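PDB 3PNU: dihydroorotase from Campylobacter jejuni subsp. jejuni, which probably catalyses the reversible, zinc-dependent cyclization of N-carbamoyl-L-aspartate to dihydroorotate in de novo pyrimidine biosynthesis. Local coordinates for residues I185-I190 with L205-T210; H189-T194 with C232-K237; E197-Y202 with Y253-F258; H212-T217 with A244-A249. One frame throughout, in Å; residues are numbered along the deposited sequence.

Contact 1. Residues I185-I190 with L205-T210. With ZN (zinc ion), chain C.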
loop_
_atom_site.group_PDB
_atom_site.type_symbol
_atom_site.label_atom_id
_atom_site.label_comp_id
_atom_site.label_asym_id
_atom_site.label_seq_id
_atom_site.Cartn_x
_atom_site.Cartn_y
_atom_site.Cartn_z
ATOM N N ILE A 185 11.707 27.488 5.279
ATOM C CA ILE A 185 10.655 26.516 5.154
ATOM C C ILE A 185 11.305 25.161 4.955
ATOM O O ILE A 185 11.970 24.924 3.940
ATOM C CB ILE A 185 9.732 26.843 3.964
ATOM C CG1 ILE A 185 9.149 28.258 4.106
ATOM C CG2 ILE A 185 8.631 25.826 3.859
ATOM C CD1 ILE A 185 8.295 28.737 2.920
ATOM N N VAL A 186 11.126 24.278 5.929
ATOM C CA VAL A 186 11.720 22.950 5.847
ATOM C C VAL A 186 10.673 21.923 5.439
ATOM O O VAL A 186 9.698 21.692 6.151
ATOM C CB VAL A 186 12.387 22.527 7.177
ATOM C CG1 VAL A 186 13.127 21.188 7.013
ATOM C CG2 VAL A 186 13.350 23.606 7.624
ATOM N N MET A 187 10.879 21.348 4.256
ATOM C CA MET A 187 10.021 20.304 3.731
ATOM C C MET A 187 10.429 19.016 4.460
ATOM O O MET A 187 11.429 18.391 4.110
ATOM C CB MET A 187 10.247 20.161 2.217
ATOM C CG MET A 187 9.995 21.454 1.423
ATOM S SD MET A 187 10.084 21.280 -0.372
ATOM C CE MET A 187 11.769 20.735 -0.583
ATOM N N GLU A 188 9.682 18.634 5.492
ATOM C CA GLU A 188 10.018 17.425 6.260
ATOM C C GLU A 188 9.854 16.147 5.492
ATOM O O GLU A 188 9.060 16.069 4.548
ATOM C CB GLU A 188 9.183 17.342 7.532
ATOM C CG GLU A 188 9.492 18.457 8.517
ATOM C CD GLU A 188 10.934 18.406 9.042
ATOM O OE1 GLU A 188 11.582 17.313 9.034
ATOM O OE2 GLU A 188 11.403 19.473 9.476
ATOM N N HIS A 189 10.602 15.128 5.928
ATOM C CA HIS A 189 10.621 13.800 5.299
ATOM C C HIS A 189 10.195 13.773 3.831
ATOM O O HIS A 189 9.146 13.241 3.484
ATOM C CB HIS A 189 9.796 12.802 6.091
ATOM C CG HIS A 189 8.463 13.314 6.527
ATOM N ND1 HIS A 189 7.532 13.814 5.647
ATOM C CD2 HIS A 189 7.885 13.356 7.752
ATOM C CE1 HIS A 189 6.452 14.183 6.318
ATOM N NE2 HIS A 189 6.635 13.899 7.593
ATOM N N ILE A 190 11.003 14.348 2.960
ATOM C CA ILE A 190 10.643 14.330 1.550
ATOM C C ILE A 190 10.824 12.925 1.025
ATOM O O ILE A 190 11.715 12.178 1.473
ATOM C CB ILE A 190 11.397 15.336 0.717
ATOM C CG1 ILE A 190 12.912 15.065 0.708
ATOM C CG2 ILE A 190 11.097 16.759 1.231
ATOM C CD1 ILE A 190 13.668 15.914 -0.389
ATOM N N LEU A 205 14.004 27.207 0.769
ATOM C CA LEU A 205 13.523 25.843 0.935
ATOM C C LEU A 205 14.651 24.932 1.392
ATOM O O LEU A 205 15.759 24.988 0.857
ATOM C CB LEU A 205 12.902 25.288 -0.344
ATOM C CG LEU A 205 11.512 25.781 -0.702
ATOM C CD1 LEU A 205 11.100 25.114 -2.026
ATOM C CD2 LEU A 205 10.522 25.463 0.409
ATOM N N TYR A 206 14.341 24.101 2.390
ATOM C CA TYR A 206 15.268 23.145 2.943
ATOM C C TYR A 206 14.509 21.837 3.063
ATOM O O TYR A 206 13.317 21.793 2.775
ATOM C CB TYR A 206 15.763 23.611 4.322
ATOM C CG TYR A 206 16.511 24.938 4.289
ATOM C CD1 TYR A 206 17.877 24.977 4.074
ATOM C CD2 TYR A 206 15.849 26.138 4.465
ATOM C CE1 TYR A 206 18.555 26.165 4.026
ATOM C CE2 TYR A 206 16.535 27.344 4.439
ATOM C CZ TYR A 206 17.881 27.344 4.214
ATOM O OH TYR A 206 18.577 28.525 4.171
ATOM N N ALA A 207 15.180 20.770 3.493
ATOM C CA ALA A 207 14.500 19.488 3.635
ATOM C C ALA A 207 15.175 18.532 4.604
ATOM O O ALA A 207 16.374 18.636 4.877
ATOM C CB ALA A 207 14.366 18.821 2.257
ATOM N N THR A 208 14.390 17.604 5.138
ATOM C CA THR A 208 14.926 16.554 5.970
ATOM C C THR A 208 14.594 15.259 5.238
ATOM O O THR A 208 13.590 15.196 4.532
ATOM C CB THR A 208 14.361 16.532 7.395
ATOM O OG1 THR A 208 12.969 16.192 7.387
ATOM C CG2 THR A 208 14.565 17.870 8.096
ATOM N N ILE A 209 15.454 14.254 5.373
ATOM C CA ILE A 209 15.233 12.936 4.778
ATOM C C ILE A 209 15.409 11.837 5.846
ATOM O O ILE A 209 16.305 11.924 6.705
ATOM C CB ILE A 209 16.190 12.644 3.630
ATOM C CG1 ILE A 209 16.036 13.676 2.525
ATOM C CG2 ILE A 209 15.894 11.276 3.076
ATOM C CD1 ILE A 209 16.999 13.488 1.393
ATOM N N THR A 210 14.551 10.816 5.787
ATOM C CA THR A 210 14.572 9.726 6.752
ATOM C C THR A 210 15.511 8.620 6.353
ATOM O O THR A 210 16.028 8.555 5.227
ATOM C CB THR A 210 13.189 9.035 6.880
ATOM O OG1 THR A 210 12.917 8.311 5.678
ATOM C CG2 THR A 210 12.100 10.036 7.159
HETATM ZN ZN ZN C . 5.322 14.056 9.151
HETATM O O HOH W 1 12.280 11.384 3.927
HETATM O O HOH W 2 5.891 12.235 9.821
#
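The H189 ring has CB of the preceding E188 over the centre of one face, while its own CB, back at the root of the side chain, rests on CG2 of T210, 3.8 Å away. Beyond these segments, H155 packs against the ring edge-to-face and H34 meets it with the planes at about 55°. NE2 binds a zinc ion at 2.0 Å, in a site that also takes a water, H155 and the carboxylated lysine K116. The Y206 ring has the carbonyl O of I185 at its edge, near its plane.

Between the strands runs a parallel ladder: Y206 N donates to I185 O, M187 N to Y206 O and T208 N to M187 O, before I190 N reaches T208 O at 3.1 Å, nearly along the C=O axis. T208 holds the end of the ladder with its side chain. With chi1 at 67°, OG1 sits between the backbone N and carbonyl carbon, where it accepts from H189 N at 3.0 Å and donates to E188 OE1; that last separation, 2.4 Å, is very short and its exact value doubtful. OE1 also takes a hydrogen bond from H34 ND1, which ties E188 to a ligand of the other zinc ion. On the face of M187 and A207, CD1 of I190 meets CB of A207 at 4.0 Å.

These strands belong to the TIM barrel, in the beta-alpha-beta unit 185-187, 193-201, 205-209. Helices 193-201 and 170-179 cover the side of I185, M187 and L205, helix 299-314 touches V186 and Y206, and strands 152-154 and 256-258 flank the pair.

Contact 2. Residues H189-T194 with C232-K237. With ZN (zinc ion), chain C.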
loop_
_atom_site.group_PDB
_atom_site.type_symbol
_atom_site.label_atom_id
_atom_site.label_comp_id
_atom_site.label_asym_id
_atom_site.label_seq_id
_atom_site.Cartn_x
_atom_site.Cartn_y
_atom_site.Cartn_z
ATOM N N HIS A 189 10.602 15.128 5.928
ATOM C CA HIS A 189 10.621 13.800 5.299
ATOM C C HIS A 189 10.195 13.773 3.831
ATOM O O HIS A 189 9.146 13.241 3.484
ATOM C CB HIS A 189 9.796 12.802 6.091
ATOM C CG HIS A 189 8.463 13.314 6.527
ATOM N ND1 HIS A 189 7.532 13.814 5.647
ATOM C CD2 HIS A 189 7.885 13.356 7.752
ATOM C CE1 HIS A 189 6.452 14.183 6.318
ATOM N NE2 HIS A 189 6.635 13.899 7.593
ATOM N N ILE A 190 11.003 14.348 2.960
ATOM C CA ILE A 190 10.643 14.330 1.550
ATOM C C ILE A 190 10.824 12.925 1.025
ATOM O O ILE A 190 11.715 12.178 1.473
ATOM C CB ILE A 190 11.397 15.336 0.717
ATOM C CG1 ILE A 190 12.912 15.065 0.708
ATOM C CG2 ILE A 190 11.097 16.759 1.231
ATOM C CD1 ILE A 190 13.668 15.914 -0.389
ATOM N N THR A 191 9.970 12.568 0.075
ATOM C CA THR A 191 9.941 11.234 -0.485
ATOM C C THR A 191 9.768 11.172 -1.989
ATOM O O THR A 191 9.587 10.102 -2.521
ATOM C CB THR A 191 8.748 10.502 0.106
ATOM O OG1 THR A 191 7.546 11.180 -0.289
ATOM C CG2 THR A 191 8.845 10.468 1.661
ATOM N N THR A 192 9.819 12.307 -2.666
ATOM C CA THR A 192 9.599 12.356 -4.091
ATOM C C THR A 192 10.675 13.123 -4.831
ATOM O O THR A 192 11.313 14.042 -4.297
ATOM C CB THR A 192 8.301 13.116 -4.410
ATOM O OG1 THR A 192 8.425 14.471 -3.956
ATOM C CG2 THR A 192 7.072 12.454 -3.753
ATOM N N LYS A 193 10.850 12.767 -6.089
ATOM C CA LYS A 193 11.779 13.465 -6.947
ATOM C C LYS A 193 11.276 14.901 -7.126
ATOM O O LYS A 193 12.059 15.837 -7.232
ATOM C CB LYS A 193 11.874 12.742 -8.276
ATOM C CG LYS A 193 12.878 13.337 -9.267
ATOM C CD LYS A 193 13.027 12.425 -10.459
ATOM C CE LYS A 193 13.921 13.030 -11.527
ATOM N NZ LYS A 193 14.080 12.095 -12.680
ATOM N N THR A 194 9.961 15.075 -7.131
ATOM C CA THR A 194 9.392 16.396 -7.268
ATOM C C THR A 194 9.943 17.339 -6.208
ATOM O O THR A 194 10.297 18.465 -6.525
ATOM C CB THR A 194 7.850 16.384 -7.123
ATOM O OG1 THR A 194 7.285 15.421 -8.023
ATOM C CG2 THR A 194 7.259 17.774 -7.396
ATOM N N CYS A 232 4.397 3.866 6.484
ATOM C CA CYS A 232 4.478 5.180 7.100
ATOM C C CYS A 232 3.914 6.248 6.162
ATOM O O CYS A 232 3.553 5.964 5.011
ATOM C CB CYS A 232 5.934 5.528 7.394
ATOM S SG CYS A 232 6.937 5.709 5.895
ATOM N N LYS A 233 3.860 7.469 6.682
ATOM C CA LYS A 233 3.431 8.623 5.943
ATOM C C LYS A 233 4.611 9.601 5.942
ATOM O O LYS A 233 5.184 9.880 6.996
ATOM C CB LYS A 233 2.192 9.234 6.603
ATOM C CG LYS A 233 0.988 8.274 6.570
ATOM C CD LYS A 233 -0.254 8.879 7.204
ATOM C CE LYS A 233 -1.452 7.872 7.270
ATOM N NZ LYS A 233 -2.063 7.595 5.951
ATOM N N PRO A 234 5.015 10.096 4.762
ATOM C CA PRO A 234 4.485 9.803 3.439
ATOM C C PRO A 234 4.925 8.433 2.986
ATOM O O PRO A 234 6.044 8.007 3.252
ATOM C CB PRO A 234 5.117 10.887 2.562
ATOM C CG PRO A 234 5.612 11.928 3.532
ATOM C CD PRO A 234 6.022 11.166 4.706
ATOM N N ILE A 235 4.029 7.750 2.302
ATOM C CA ILE A 235 4.268 6.416 1.810
ATOM C C ILE A 235 5.538 6.333 0.967
ATOM O O ILE A 235 5.885 7.275 0.255
ATOM C CB ILE A 235 3.039 5.963 0.950
ATOM C CG1 ILE A 235 3.103 4.475 0.658
ATOM C CG2 ILE A 235 2.891 6.805 -0.355
ATOM C CD1 ILE A 235 2.996 3.636 1.909
ATOM N N ALA A 236 6.241 5.214 1.051
ATOM C CA ALA A 236 7.416 5.014 0.208
ATOM C C ALA A 236 6.900 4.994 -1.238
ATOM O O ALA A 236 5.847 4.427 -1.522
ATOM C CB ALA A 236 8.123 3.729 0.541
ATOM N N LYS A 237 7.651 5.577 -2.155
ATOM C CA LYS A 237 7.182 5.705 -3.536
ATOM C C LYS A 237 7.983 4.909 -4.571
ATOM O O LYS A 237 8.237 3.727 -4.358
ATOM C CB LYS A 237 7.042 7.210 -3.865
ATOM C CG LYS A 237 5.985 7.866 -2.917
ATOM C CD LYS A 237 5.827 9.307 -3.055
ATOM C CE LYS A 237 4.781 9.832 -2.092
ATOM N NZ LYS A 237 5.132 9.658 -0.680
HETATM ZN ZN ZN C . 5.322 14.056 9.151
HETATM O O HOH W 3 9.837 7.385 -1.493
HETATM O O HOH W 2 5.891 12.235 9.821
#
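P234 follows a cis peptide bond, and its ring lies against the zinc ligand H189. CD of P234 lies over one face of the imidazole, offset toward the rim, in a CH-pi contact 3.5 Å from the ring centroid and 28° off its normal. It comes closest to ND1, at 3.2 Å, the nitrogen that does not bind zinc and has no hydrogen-bond partner in the model. P234 thus backs the ligand on one side.

Next to it, K237 stretches across T191 and T192. Its chain is extended until chi4, 64°, turns NZ toward OG1 of T191, to which it donates at 2.9 Å; the same NZ donates to I235 O at 2.7 Å, in the carbonyl plane and on a lone pair. CD of K237 packs on CG2 of T192 at 3.5 Å. A water joins T191 O to K237 N. E166 bonds the hydroxyls of both threonines, and its charge probably helps to offset that of the lysine.

T192 is the N-cap of helix 193-201, its OG1 reaching L195 N. The 232-237 loop, between helices 218-223 and 239-250, runs beside the residues leading into that helix; its K233 and I235 touch the second subunit.

Contact 3. Residues E197-Y202 with Y253-F258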
loop_
_atom_site.group_PDB
_atom_site.type_symbol
_atom_site.label_atom_id
_atom_site.label_comp_id
_atom_site.label_asym_id
_atom_site.label_seq_id
_atom_site.Cartn_x
_atom_site.Cartn_y
_atom_site.Cartn_z
ATOM N N GLU A 197 13.750 18.108 -6.513
ATOM C CA GLU A 197 13.986 19.162 -7.515
ATOM C C GLU A 197 13.564 20.540 -7.052
ATOM O O GLU A 197 14.321 21.491 -7.212
ATOM C CB GLU A 197 13.295 18.808 -8.837
ATOM C CG GLU A 197 13.986 17.625 -9.532
ATOM C CD GLU A 197 13.278 17.124 -10.784
ATOM O OE1 GLU A 197 12.199 17.649 -11.151
ATOM O OE2 GLU A 197 13.816 16.177 -11.401
ATOM N N LEU A 198 12.373 20.645 -6.460
ATOM C CA LEU A 198 11.860 21.929 -5.977
ATOM C C LEU A 198 12.803 22.564 -4.951
ATOM O O LEU A 198 12.878 23.768 -4.850
ATOM C CB LEU A 198 10.471 21.770 -5.345
ATOM C CG LEU A 198 9.717 23.058 -4.977
ATOM C CD1 LEU A 198 9.219 23.824 -6.243
ATOM C CD2 LEU A 198 8.544 22.750 -4.088
ATOM N N LEU A 199 13.511 21.737 -4.194
ATOM C CA LEU A 199 14.458 22.193 -3.194
ATOM C C LEU A 199 15.490 23.159 -3.788
ATOM O O LEU A 199 15.922 24.096 -3.115
ATOM C CB LEU A 199 15.186 20.987 -2.608
ATOM C CG LEU A 199 16.153 21.159 -1.443
ATOM C CD1 LEU A 199 15.490 21.768 -0.192
ATOM C CD2 LEU A 199 16.791 19.788 -1.085
ATOM N N LYS A 200 15.886 22.904 -5.039
ATOM C CA LYS A 200 16.893 23.712 -5.733
ATOM C C LYS A 200 16.331 25.017 -6.276
ATOM O O LYS A 200 17.078 25.905 -6.597
ATOM C CB LYS A 200 17.404 22.969 -6.966
ATOM C CG LYS A 200 17.845 21.509 -6.800
ATOM C CD LYS A 200 19.222 21.306 -6.211
ATOM C CE LYS A 200 19.605 19.818 -6.331
ATOM N NZ LYS A 200 21.010 19.519 -5.978
ATOM N N ASP A 201 15.012 25.131 -6.415
ATOM C CA ASP A 201 14.417 26.335 -7.017
ATOM C C ASP A 201 14.249 27.536 -6.096
ATOM O O ASP A 201 14.030 28.633 -6.583
ATOM C CB ASP A 201 13.036 26.018 -7.624
ATOM C CG ASP A 201 13.095 25.026 -8.794
ATOM O OD1 ASP A 201 14.200 24.752 -9.329
ATOM O OD2 ASP A 201 12.005 24.520 -9.179
ATOM N N TYR A 202 14.299 27.359 -4.780
ATOM C CA TYR A 202 14.101 28.508 -3.881
ATOM C C TYR A 202 15.103 28.475 -2.749
ATOM O O TYR A 202 15.282 27.451 -2.092
ATOM C CB TYR A 202 12.650 28.557 -3.352
ATOM C CG TYR A 202 11.609 28.754 -4.440
ATOM C CD1 TYR A 202 11.132 30.029 -4.772
ATOM C CD2 TYR A 202 11.102 27.657 -5.153
ATOM C CE1 TYR A 202 10.168 30.207 -5.798
ATOM C CE2 TYR A 202 10.151 27.822 -6.162
ATOM C CZ TYR A 202 9.691 29.101 -6.485
ATOM O OH TYR A 202 8.762 29.237 -7.490
ATOM N N TYR A 253 24.419 17.267 -0.077
ATOM C CA TYR A 253 23.797 18.543 -0.466
ATOM C C TYR A 253 23.440 19.375 0.772
ATOM O O TYR A 253 22.727 18.922 1.664
ATOM C CB TYR A 253 22.587 18.327 -1.365
ATOM C CG TYR A 253 22.019 19.614 -1.873
ATOM C CD1 TYR A 253 22.706 20.357 -2.813
ATOM C CD2 TYR A 253 20.790 20.092 -1.419
ATOM C CE1 TYR A 253 22.202 21.551 -3.288
ATOM C CE2 TYR A 253 20.273 21.291 -1.896
ATOM C CZ TYR A 253 20.989 22.010 -2.830
ATOM O OH TYR A 253 20.498 23.193 -3.325
ATOM N N GLU A 254 23.946 20.602 0.780
ATOM C CA GLU A 254 23.876 21.507 1.930
ATOM C C GLU A 254 22.504 21.858 2.529
ATOM O O GLU A 254 22.439 22.206 3.710
ATOM C CB GLU A 254 24.625 22.800 1.586
ATOM C CG GLU A 254 23.978 23.560 0.426
ATOM C CD GLU A 254 24.788 24.755 -0.055
ATOM O OE1 GLU A 254 24.668 25.072 -1.252
ATOM O OE2 GLU A 254 25.550 25.356 0.745
ATOM N N LYS A 255 21.428 21.786 1.747
ATOM C CA LYS A 255 20.105 22.137 2.270
ATOM C C LYS A 255 19.289 20.920 2.756
ATOM O O LYS A 255 18.117 21.061 3.141
ATOM C CB LYS A 255 19.317 22.951 1.245
ATOM C CG LYS A 255 20.055 24.205 0.772
ATOM C CD LYS A 255 19.118 25.256 0.163
ATOM C CE LYS A 255 18.252 24.746 -0.986
ATOM N NZ LYS A 255 17.234 25.789 -1.395
ATOM N N VAL A 256 19.908 19.736 2.729
ATOM C CA VAL A 256 19.272 18.522 3.191
ATOM C C VAL A 256 19.885 18.128 4.535
ATOM O O VAL A 256 21.092 18.244 4.725
ATOM C CB VAL A 256 19.398 17.406 2.169
ATOM C CG1 VAL A 256 19.142 16.062 2.816
ATOM C CG2 VAL A 256 18.432 17.662 1.005
ATOM N N MET A 257 19.042 17.691 5.465
ATOM C CA MET A 257 19.465 17.315 6.808
ATOM C C MET A 257 18.831 15.992 7.151
ATOM O O MET A 257 17.740 15.695 6.697
ATOM C CB MET A 257 18.956 18.343 7.812
ATOM C CG MET A 257 19.524 19.743 7.652
ATOM S SD MET A 257 18.530 20.998 8.491
ATOM C CE MET A 257 17.186 21.240 7.339
ATOM N N PHE A 258 19.497 15.179 7.953
ATOM C CA PHE A 258 18.895 13.928 8.332
ATOM C C PHE A 258 17.829 14.167 9.385
ATOM O O PHE A 258 18.034 14.925 10.333
ATOM C CB PHE A 258 19.917 12.940 8.854
ATOM C CG PHE A 258 19.299 11.760 9.493
ATOM C CD1 PHE A 258 18.754 10.764 8.728
ATOM C CD2 PHE A 258 19.240 11.660 10.865
ATOM C CE1 PHE A 258 18.156 9.662 9.325
ATOM C CE2 PHE A 258 18.655 10.564 11.467
ATOM C CZ PHE A 258 18.103 9.573 10.686
#
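L199 and K200 of one helix turn meet Y253, K255 and V256. The tightest apolar touch is L199 CD2 on V256 CG2, 3.4 Å, the two side chains crossing at about a right angle; the same methyl lies 3.9 Å from CE2 of Y253. K200 takes the ring from one face: NZ sits 3.9 Å from the Y253 centroid and 24° off the normal, a cation-pi contact offset toward the rim. Its aliphatic part follows, CD resting 3.7 Å from OH of Y253. A bend at chi2, -79°, swings the lysine chain across toward the ring.

K255 slides past L199 in the opposite direction and donates from NZ to L199 O at 2.7 Å, almost head-on to the carbonyl (C=O...N angle 168°). L199 lies near the C-terminal end of helix 193-201, where the helix dipole would probably help to hold the ammonium. L205 O accepts from the same NZ.

Further out, a type I turn from Y253 to V256, closed by V256 N to Y253 O, presents Y253 and K255 side by side. The turn leads into strand 256-258, which pairs with strand 205-209. L248 of helix 239-250 touches L199, K200, Y253 and V256, and helix 299-314 lies against V256.

Contact 4. Residues H212-T217 with A244-A249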
loop_
_atom_site.group_PDB
_atom_site.type_symbol
_atom_site.label_atom_id
_atom_site.label_comp_id
_atom_site.label_asym_id
_atom_site.label_seq_id
_atom_site.Cartn_x
_atom_site.Cartn_y
_atom_site.Cartn_z
ATOM N N HIS A 212 14.583 5.269 6.398
ATOM C CA HIS A 212 13.838 4.298 5.578
ATOM C C HIS A 212 13.622 4.720 4.128
ATOM O O HIS A 212 13.798 3.907 3.223
ATOM C CB HIS A 212 12.561 3.802 6.282
ATOM C CG HIS A 212 11.687 4.877 6.847
ATOM N ND1 HIS A 212 12.022 5.602 7.971
ATOM C CD2 HIS A 212 10.452 5.301 6.483
ATOM C CE1 HIS A 212 11.051 6.455 8.247
ATOM N NE2 HIS A 212 10.088 6.299 7.353
ATOM N N HIS A 213 13.327 5.993 3.890
ATOM C CA HIS A 213 13.101 6.461 2.527
ATOM C C HIS A 213 14.325 6.402 1.636
ATOM O O HIS A 213 14.201 6.532 0.385
ATOM C CB HIS A 213 12.493 7.848 2.523
ATOM C CG HIS A 213 11.080 7.876 3.001
ATOM N ND1 HIS A 213 10.706 8.462 4.187
ATOM C CD2 HIS A 213 9.949 7.361 2.460
ATOM C CE1 HIS A 213 9.401 8.324 4.350
ATOM N NE2 HIS A 213 8.918 7.659 3.316
ATOM N N LEU A 214 15.506 6.227 2.237
ATOM C CA LEU A 214 16.724 6.077 1.441
ATOM C C LEU A 214 16.855 4.628 0.991
ATOM O O LEU A 214 17.630 4.320 0.093
ATOM C CB LEU A 214 17.972 6.416 2.252
ATOM C CG LEU A 214 18.212 7.884 2.554
ATOM C CD1 LEU A 214 19.329 8.015 3.602
ATOM C CD2 LEU A 214 18.511 8.651 1.262
ATOM N N ILE A 215 16.075 3.754 1.631
ATOM C CA ILE A 215 16.171 2.325 1.423
ATOM C C ILE A 215 14.986 1.653 0.709
ATOM O O ILE A 215 15.192 0.919 -0.251
ATOM C CB ILE A 215 16.380 1.643 2.801
ATOM C CG1 ILE A 215 17.677 2.164 3.453
ATOM C CG2 ILE A 215 16.437 0.133 2.651
ATOM C CD1 ILE A 215 17.929 1.677 4.896
ATOM N N ILE A 216 13.762 1.920 1.166
ATOM C CA ILE A 216 12.579 1.236 0.619
ATOM C C ILE A 216 11.794 1.986 -0.473
ATOM O O ILE A 216 11.944 3.201 -0.644
ATOM C CB ILE A 216 11.583 0.883 1.758
ATOM C CG1 ILE A 216 10.836 2.120 2.247
ATOM C CG2 ILE A 216 12.314 0.187 2.914
ATOM C CD1 ILE A 216 9.797 1.836 3.281
ATOM N N THR A 217 10.981 1.229 -1.212
ATOM C CA THR A 217 10.046 1.770 -2.205
ATOM C C THR A 217 8.693 1.138 -1.897
ATOM O O THR A 217 8.592 0.267 -1.031
ATOM C CB THR A 217 10.392 1.433 -3.664
ATOM O OG1 THR A 217 10.103 0.052 -3.926
ATOM C CG2 THR A 217 11.832 1.763 -3.989
ATOM N N ALA A 244 16.664 9.727 -6.262
ATOM C CA ALA A 244 16.872 11.171 -6.103
ATOM C C ALA A 244 17.160 11.541 -4.647
ATOM O O ALA A 244 17.996 12.408 -4.386
ATOM C CB ALA A 244 15.704 11.948 -6.625
ATOM N N LEU A 245 16.475 10.882 -3.701
ATOM C CA LEU A 245 16.712 11.131 -2.276
ATOM C C LEU A 245 18.147 10.717 -1.917
ATOM O O LEU A 245 18.850 11.442 -1.207
ATOM C CB LEU A 245 15.709 10.367 -1.398
ATOM C CG LEU A 245 14.230 10.772 -1.532
ATOM C CD1 LEU A 245 13.276 9.753 -0.919
ATOM C CD2 LEU A 245 14.004 12.150 -0.916
ATOM N N CYS A 246 18.570 9.545 -2.408
ATOM C CA CYS A 246 19.916 9.038 -2.140
ATOM C C CYS A 246 20.997 9.960 -2.724
ATOM O O CYS A 246 22.000 10.229 -2.091
ATOM C CB CYS A 246 20.084 7.607 -2.681
ATOM S SG CYS A 246 19.187 6.390 -1.753
ATOM N N GLU A 247 20.779 10.440 -3.932
ATOM C CA GLU A 247 21.713 11.350 -4.576
ATOM C C GLU A 247 21.912 12.623 -3.724
ATOM O O GLU A 247 23.026 13.123 -3.607
ATOM C CB GLU A 247 21.224 11.646 -5.997
ATOM C CG GLU A 247 22.133 12.499 -6.887
ATOM C CD GLU A 247 21.993 14.012 -6.659
ATOM O OE1 GLU A 247 22.720 14.785 -7.333
ATOM O OE2 GLU A 247 21.153 14.435 -5.827
ATOM N N LEU A 248 20.852 13.128 -3.099
ATOM C CA LEU A 248 20.982 14.332 -2.278
ATOM C C LEU A 248 21.701 14.024 -0.979
ATOM O O LEU A 248 22.574 14.768 -0.553
ATOM C CB LEU A 248 19.623 14.973 -1.972
ATOM C CG LEU A 248 18.841 15.656 -3.103
ATOM C CD1 LEU A 248 17.530 16.203 -2.552
ATOM C CD2 LEU A 248 19.637 16.787 -3.762
ATOM N N ALA A 249 21.319 12.934 -0.339
ATOM C CA ALA A 249 21.937 12.546 0.916
ATOM C C ALA A 249 23.402 12.165 0.705
ATOM O O ALA A 249 24.292 12.687 1.377
ATOM C CB ALA A 249 21.167 11.390 1.558
#
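The loop that follows barrel strand 205-209 packs here on helix 239-250, with L214 reaching onto the helix surface. Its CD2 does most of the touching: it lies 3.7 Å from both CA of C246 and O of L245, and 3.8 Å from CB of A249. L245 and A249 are one turn apart, joined by the A249 N to L245 O bond, and the leucine branch rests against that turn. C246 answers from its own side. With chi1 at -71°, SG lies anti to the carbonyl carbon and comes 3.2 Å from L214 O and 3.8 Å from CD2 of L214.

In a TIM barrel the loops at the C-terminal ends of the strands carry the active site, and this one passes close to it: the side chain of H213 is about 5 Å from that of the zinc ligand H189. H213 faces the helix through its backbone and CB, CD1 of L245 lying 3.6 Å from its O and 4.0 Å from its CB. The imidazole leads away from the helix. Its ND1 is hydrogen-bonded to OG1 of T210, and its NE2 to O of P234, so both nitrogens have partners and the ring's rotation is fixed.

The short turn itself is helical in shape at 212-214, where H212 O accepts from both I215 N and I216 N. Beyond it T217 is the N-cap of helix 218-223, through a weak bond between its OG1 and D219 N, while I209 of the strand touches both L214 and L245.

Contacts 1, 2 and 4 are buried; contact 3 is only partly so. Contact 1 is barrel sheet, dominated by backbone bonds, and contact 2 continues from its shared H189 to the start of helix 193-201, trading the ladder for a proline-imidazole touch and a lysine. Contact 3 uses the end of that same helix, where lysines meet a carbonyl and a ring, and joins contact 1 through A207, whose N and O bond K255 and M257. Contact 4 has no hydrogen bond between its segments, yet H213 bonds P234 of contact 2 and L248 packs on contact 3. Zinc lies at contacts 1 and 2.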